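Local coordinates for protein isomaltodextranase (Arthrobacter globiformis, PDB 5AWO) that hydrolyses alpha-1,6-glucosidic linkages of dextran-like polysaccharides, releasing successive isomaltose units from the non-reducing chain ends, at residues Thr393-Gly398 and Val418-Asp423; Val407-Arg412 and Ala461-Thr466. All blocks are in the same frame, centred on the assembly; numbering follows the deposited sequence.

Contact 1: residues Thr393-Gly398 and Val418-Asp423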
loop_
_atom_site.group_PDB
_atom_site.type_symbol
_atom_site.label_atom_id
_atom_site.label_comp_id
_atom_site.label_asym_id
_atom_site.label_seq_id
_atom_site.Cartn_x
_atom_site.Cartn_y
_atom_site.Cartn_z
ATOM N N THR A 393 7.286 12.927 -10.077
ATOM C CA THR A 393 7.816 12.304 -8.867
ATOM C C THR A 393 8.004 13.287 -7.708
ATOM O O THR A 393 8.113 12.840 -6.571
ATOM C CB THR A 393 9.182 11.606 -9.090
ATOM O OG1 THR A 393 10.192 12.585 -9.399
ATOM C CG2 THR A 393 9.109 10.553 -10.164
ATOM N N GLU A 394 8.020 14.599 -7.976
ATOM C CA GLU A 394 8.409 15.599 -7.007
ATOM C C GLU A 394 7.261 16.420 -6.422
ATOM O O GLU A 394 7.487 17.275 -5.597
ATOM C CB GLU A 394 9.443 16.520 -7.622
ATOM C CG GLU A 394 10.760 15.824 -7.915
ATOM C CD GLU A 394 11.721 16.752 -8.590
ATOM O OE1 GLU A 394 11.440 17.236 -9.718
ATOM O OE2 GLU A 394 12.803 17.018 -7.992
ATOM N N ARG A 395 6.025 16.174 -6.868
ATOM C CA ARG A 395 4.865 16.883 -6.334
ATOM C C ARG A 395 3.742 15.887 -6.105
ATOM O O ARG A 395 3.269 15.233 -7.071
ATOM C CB ARG A 395 4.411 17.980 -7.305
ATOM C CG ARG A 395 5.458 19.070 -7.470
ATOM C CD ARG A 395 4.968 20.234 -8.329
ATOM N NE ARG A 395 4.871 19.796 -9.714
ATOM C CZ ARG A 395 4.119 20.355 -10.656
ATOM N NH1 ARG A 395 3.341 21.409 -10.405
ATOM N NH2 ARG A 395 4.161 19.850 -11.879
ATOM N N TRP A 396 3.303 15.799 -4.861
ATOM C CA TRP A 396 2.340 14.778 -4.400
ATOM C C TRP A 396 1.175 15.426 -3.669
ATOM O O TRP A 396 1.360 16.413 -2.959
ATOM C CB TRP A 396 3.034 13.815 -3.426
ATOM C CG TRP A 396 3.931 12.839 -4.125
ATOM C CD1 TRP A 396 5.149 13.082 -4.688
ATOM C CD2 TRP A 396 3.642 11.464 -4.357
ATOM N NE1 TRP A 396 5.633 11.938 -5.266
ATOM C CE2 TRP A 396 4.716 10.933 -5.093
ATOM C CE3 TRP A 396 2.562 10.639 -4.041
ATOM C CZ2 TRP A 396 4.742 9.597 -5.503
ATOM C CZ3 TRP A 396 2.590 9.327 -4.442
ATOM C CH2 TRP A 396 3.673 8.818 -5.170
ATOM N N ALA A 397 -0.018 14.873 -3.854
ATOM C CA ALA A 397 -1.165 15.308 -3.054
ATOM C C ALA A 397 -2.133 14.167 -2.863
ATOM O O ALA A 397 -2.270 13.302 -3.731
ATOM C CB ALA A 397 -1.898 16.472 -3.711
ATOM N N GLY A 398 -2.775 14.157 -1.702
ATOM C CA GLY A 398 -3.860 13.242 -1.456
ATOM C C GLY A 398 -4.877 13.879 -0.548
ATOM O O GLY A 398 -4.574 14.796 0.206
ATOM N N VAL A 418 15.289 24.678 -6.247
ATOM C CA VAL A 418 14.211 24.602 -7.227
ATOM C C VAL A 418 12.877 24.892 -6.548
ATOM O O VAL A 418 12.592 24.380 -5.453
ATOM C CB VAL A 418 14.166 23.196 -7.874
ATOM C CG1 VAL A 418 13.009 23.062 -8.856
ATOM C CG2 VAL A 418 15.495 22.877 -8.542
ATOM N N THR A 419 12.067 25.712 -7.200
ATOM C CA THR A 419 10.749 26.043 -6.724
ATOM C C THR A 419 9.754 24.978 -7.198
ATOM O O THR A 419 9.735 24.629 -8.390
ATOM C CB THR A 419 10.304 27.423 -7.218
ATOM O OG1 THR A 419 11.177 28.395 -6.645
ATOM C CG2 THR A 419 8.833 27.711 -6.835
ATOM N N LYS A 420 8.941 24.486 -6.274
ATOM C CA LYS A 420 7.868 23.560 -6.567
ATOM C C LYS A 420 6.565 24.133 -6.054
ATOM O O LYS A 420 6.537 24.720 -4.965
ATOM C CB LYS A 420 8.116 22.210 -5.880
ATOM C CG LYS A 420 9.393 21.498 -6.300
ATOM C CD LYS A 420 9.364 21.071 -7.756
ATOM C CE LYS A 420 10.593 20.263 -8.130
ATOM N NZ LYS A 420 10.678 19.964 -9.590
ATOM N N THR A 421 5.486 23.917 -6.809
ATOM C CA THR A 421 4.187 24.523 -6.493
ATOM C C THR A 421 3.063 23.561 -6.851
ATOM O O THR A 421 3.123 22.879 -7.887
ATOM C CB THR A 421 4.001 25.834 -7.274
ATOM O OG1 THR A 421 5.004 26.776 -6.879
ATOM C CG2 THR A 421 2.644 26.438 -7.045
ATOM N N ILE A 422 2.064 23.515 -5.983
ATOM C CA ILE A 422 0.794 22.866 -6.275
ATOM C C ILE A 422 -0.300 23.929 -6.146
ATOM O O ILE A 422 -0.467 24.552 -5.100
ATOM C CB ILE A 422 0.536 21.652 -5.351
ATOM C CG1 ILE A 422 1.342 20.440 -5.855
ATOM C CG2 ILE A 422 -0.947 21.277 -5.288
ATOM C CD1 ILE A 422 0.844 19.862 -7.148
ATOM N N ASP A 423 -1.034 24.104 -7.237
ATOM C CA ASP A 423 -2.109 25.082 -7.308
ATOM C C ASP A 423 -3.433 24.388 -7.051
ATOM O O ASP A 423 -3.725 23.331 -7.650
ATOM C CB ASP A 423 -2.107 25.710 -8.692
ATOM C CG ASP A 423 -3.073 26.871 -8.783
ATOM O OD1 ASP A 423 -4.303 26.655 -8.965
ATOM O OD2 ASP A 423 -2.604 28.004 -8.634
HETATM O O HOH W 1 13.855 19.427 -8.753
#

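Contact 2: residues Val407-Arg412 and Ala461-Thr466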
loop_
_atom_site.group_PDB
_atom_site.type_symbol
_atom_site.label_atom_id
_atom_site.label_comp_id
_atom_site.label_asym_id
_atom_site.label_seq_id
_atom_site.Cartn_x
_atom_site.Cartn_y
_atom_site.Cartn_z
ATOM N N VAL A 407 -0.245 17.779 1.071
ATOM C CA VAL A 407 0.471 18.181 -0.129
ATOM C C VAL A 407 1.970 18.155 0.182
ATOM O O VAL A 407 2.401 18.766 1.168
ATOM C CB VAL A 407 0.041 19.603 -0.592
ATOM C CG1 VAL A 407 0.862 20.079 -1.777
ATOM C CG2 VAL A 407 -1.464 19.640 -0.873
ATOM N N ALA A 408 2.755 17.462 -0.649
ATOM C CA ALA A 408 4.219 17.338 -0.424
ATOM C C ALA A 408 4.990 17.714 -1.670
ATOM O O ALA A 408 4.632 17.348 -2.784
ATOM C CB ALA A 408 4.553 15.934 0.025
ATOM N N LEU A 409 6.047 18.513 -1.464
ATOM C CA LEU A 409 6.849 19.065 -2.532
ATOM C C LEU A 409 8.309 18.642 -2.284
ATOM O O LEU A 409 8.772 18.710 -1.141
ATOM C CB LEU A 409 6.752 20.576 -2.544
ATOM C CG LEU A 409 5.353 21.179 -2.590
ATOM C CD1 LEU A 409 5.398 22.681 -2.384
ATOM C CD2 LEU A 409 4.624 20.858 -3.871
ATOM N N PHE A 410 8.994 18.195 -3.351
ATOM C CA PHE A 410 10.324 17.602 -3.232
ATOM C C PHE A 410 11.259 18.227 -4.248
ATOM O O PHE A 410 10.856 18.544 -5.349
ATOM C CB PHE A 410 10.258 16.088 -3.481
ATOM C CG PHE A 410 9.404 15.350 -2.506
ATOM C CD1 PHE A 410 9.933 14.852 -1.331
ATOM C CD2 PHE A 410 8.067 15.116 -2.782
ATOM C CE1 PHE A 410 9.141 14.211 -0.398
ATOM C CE2 PHE A 410 7.292 14.416 -1.881
ATOM C CZ PHE A 410 7.816 13.961 -0.690
ATOM N N ASN A 411 12.529 18.336 -3.875
ATOM C CA ASN A 411 13.600 18.716 -4.811
ATOM C C ASN A 411 14.682 17.665 -4.860
ATOM O O ASN A 411 15.551 17.620 -3.988
ATOM C CB ASN A 411 14.199 20.077 -4.479
ATOM C CG ASN A 411 15.319 20.450 -5.429
ATOM O OD1 ASN A 411 15.466 19.847 -6.502
ATOM N ND2 ASN A 411 16.092 21.449 -5.071
ATOM N N ARG A 412 14.639 16.851 -5.920
ATOM C CA ARG A 412 15.596 15.770 -6.116
ATOM C C ARG A 412 16.891 16.206 -6.814
ATOM O O ARG A 412 17.793 15.370 -7.018
ATOM C CB ARG A 412 14.912 14.625 -6.850
ATOM C CG ARG A 412 13.738 14.015 -6.104
ATOM C CD ARG A 412 12.978 12.999 -6.931
ATOM N NE ARG A 412 13.817 11.835 -7.215
ATOM C CZ ARG A 412 13.720 11.065 -8.282
ATOM N NH1 ARG A 412 12.763 11.249 -9.187
ATOM N NH2 ARG A 412 14.622 10.113 -8.448
ATOM N N ALA A 461 8.976 19.854 1.523
ATOM C CA ALA A 461 8.025 20.506 2.393
ATOM C C ALA A 461 6.720 19.728 2.341
ATOM O O ALA A 461 6.390 19.151 1.303
ATOM C CB ALA A 461 7.788 21.927 1.964
ATOM N N ILE A 462 6.008 19.688 3.462
ATOM C CA ILE A 462 4.725 19.006 3.513
ATOM C C ILE A 462 3.734 19.869 4.278
ATOM O O ILE A 462 4.060 20.504 5.304
ATOM C CB ILE A 462 4.865 17.565 4.084
ATOM C CG1 ILE A 462 3.660 16.696 3.793
ATOM C CG2 ILE A 462 5.220 17.564 5.550
ATOM C CD1 ILE A 462 3.870 15.218 4.056
ATOM N N PHE A 463 2.511 19.894 3.743
ATOM C CA PHE A 463 1.476 20.837 4.180
ATOM C C PHE A 463 0.176 20.094 4.440
ATOM O O PHE A 463 -0.169 19.132 3.732
ATOM C CB PHE A 463 1.209 21.893 3.100
ATOM C CG PHE A 463 2.410 22.673 2.670
ATOM C CD1 PHE A 463 2.774 23.857 3.325
ATOM C CD2 PHE A 463 3.193 22.225 1.613
ATOM C CE1 PHE A 463 3.883 24.567 2.935
ATOM C CE2 PHE A 463 4.303 22.933 1.227
ATOM C CZ PHE A 463 4.634 24.111 1.874
ATOM N N ARG A 464 -0.562 20.556 5.455
ATOM C CA ARG A 464 -1.997 20.233 5.557
ATOM C C ARG A 464 -2.728 21.393 4.919
ATOM O O ARG A 464 -2.528 22.542 5.330
ATOM C CB ARG A 464 -2.420 20.064 7.014
ATOM C CG ARG A 464 -3.931 19.866 7.224
ATOM C CD ARG A 464 -4.445 18.494 6.844
ATOM N NE ARG A 464 -4.013 17.490 7.793
ATOM C CZ ARG A 464 -4.713 16.430 8.202
ATOM N NH1 ARG A 464 -5.910 16.168 7.730
ATOM N NH2 ARG A 464 -4.181 15.601 9.061
ATOM N N VAL A 465 -3.575 21.099 3.928
ATOM C CA VAL A 465 -4.397 22.085 3.259
ATOM C C VAL A 465 -5.870 21.799 3.563
ATOM O O VAL A 465 -6.363 20.684 3.392
ATOM C CB VAL A 465 -4.151 22.076 1.744
ATOM C CG1 VAL A 465 -5.024 23.124 1.054
ATOM C CG2 VAL A 465 -2.664 22.299 1.441
ATOM N N THR A 466 -6.539 22.819 4.107
ATOM C CA THR A 466 -7.900 22.660 4.601
ATOM C C THR A 466 -8.834 23.654 3.892
ATOM O O THR A 466 -8.892 24.840 4.258
ATOM C CB THR A 466 -7.962 22.870 6.127
ATOM O OG1 THR A 466 -6.971 22.058 6.790
ATOM C CG2 THR A 466 -9.330 22.494 6.690
#

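Contact 1: residues Thr393-Gly398 and Val418-Asp423
The guanidinium of Arg395 presents its edge to strand 418-423: NH1 lies 2.9 Å from Thr421 O, a nearly straight bond (168°) with the carbonyl oxygen in the guanidinium plane. The carboxylate of Glu394 is approached differently: Lys420 NZ meets Glu394 OE1 from above the carboxylate plane, 63° out of it, in a salt bridge of 2.8 Å. Both grips join the two layers of the C-terminal beta sandwich, where the axes of strands 395-398 and 418-423 are 8.0 Å apart, so side chains rather than backbone bonds span the gap. Arg395 is bent at chi3 (-71°), which brings its guanidinium to the Thr421 carbonyl; its NE makes a salt bridge with Asp392, so two partners fix the rotation of the group. Lys420 bends at chi2 and then extends, carrying its ammonium across to Glu394. The other carboxylate oxygen of Glu394, OE2, accepts from the Arg412 backbone N and from a water at 2.7 Å. Without the carboxylate, as with an alanine here, the Lys420 ammonium would probably lose its countercharge and the Arg412 N this acceptor. Thr421 OG1 turns instead to Thr452. Beside these polar bonds the contact is apolar, with Ile422 CD1 resting 4.0 Å from Arg395 CB.

Contact 2: residues Val407-Arg412 and Ala461-Thr466
Val407 and Phe463 face each other as an antiparallel hydrogen-bonded pair, Val407 N reaching Phe463 O at 3.0 Å and Phe463 N returning to Val407 O at 2.8 Å. Leu409 and Ala461 repeat the pattern, and the two strands run at 163° with their axes 4.7 Å apart. Between these pairs, Ala408 and Ile462 form a non-hydrogen-bonded pair in which the CA atoms draw in to 4.3 Å. Here CA-H...O contacts, from Ile462 CA to Val407 O and from Ala408 CA to Ala461 O, add to the backbone ladder. Side chains alternate between the two faces. On the face of Val407, Leu409 and Phe463, the leucine and phenylalanine side chains cross at about a right angle, Leu409 CD1 lying 3.8 Å from Phe463 CE2. Val407 CG2, anti to its own carbonyl carbon, meets Val465 CG2 at 3.7 Å. Ile422 covers Val407 and Leu409 from the facing layer. On the other face, Ile462 CG1, anti to the backbone N (chi1 -164°), stands 3.9 Å from Ala408 CB. Helices 326-339 and 362-370 pack over this side. The close packing of the paired residues contrasts with the end of segment 461-466: Thr466 is exposed and makes no contact with 407-412, while the CB of the partly exposed Arg464 is directed away from that strand, and its guanidinium forms a salt bridge with Asp370. Such pairing, with apolar residues on both faces, is that of inner strands in one layer of the C-terminal beta sandwich of this family 27 glycoside hydrolase, one face turned to the other layer and one to helices.

How the contacts relate
The two contacts illustrate how a beta sandwich is held within and between its layers. Their centres lie 7 Å apart, and their segments alternate along the chain: 393-398, 407-412, 418-423, then 461-466. Strands 395-399, 405-410 and 460-466 are successive neighbours in one antiparallel sheet, whereas 418-423 pairs with 450-455 in the facing layer. They meet directly where Glu394 O lies 2.9 Å from Phe410 N, and where Lys420 CE packs against Phe410 O at 3.3 Å. Both belong to the C-terminal domain, away from the aspartates that are probably catalytic: contact 2 pairs strands within a sheet, and contact 1 links that sheet to the facing layer.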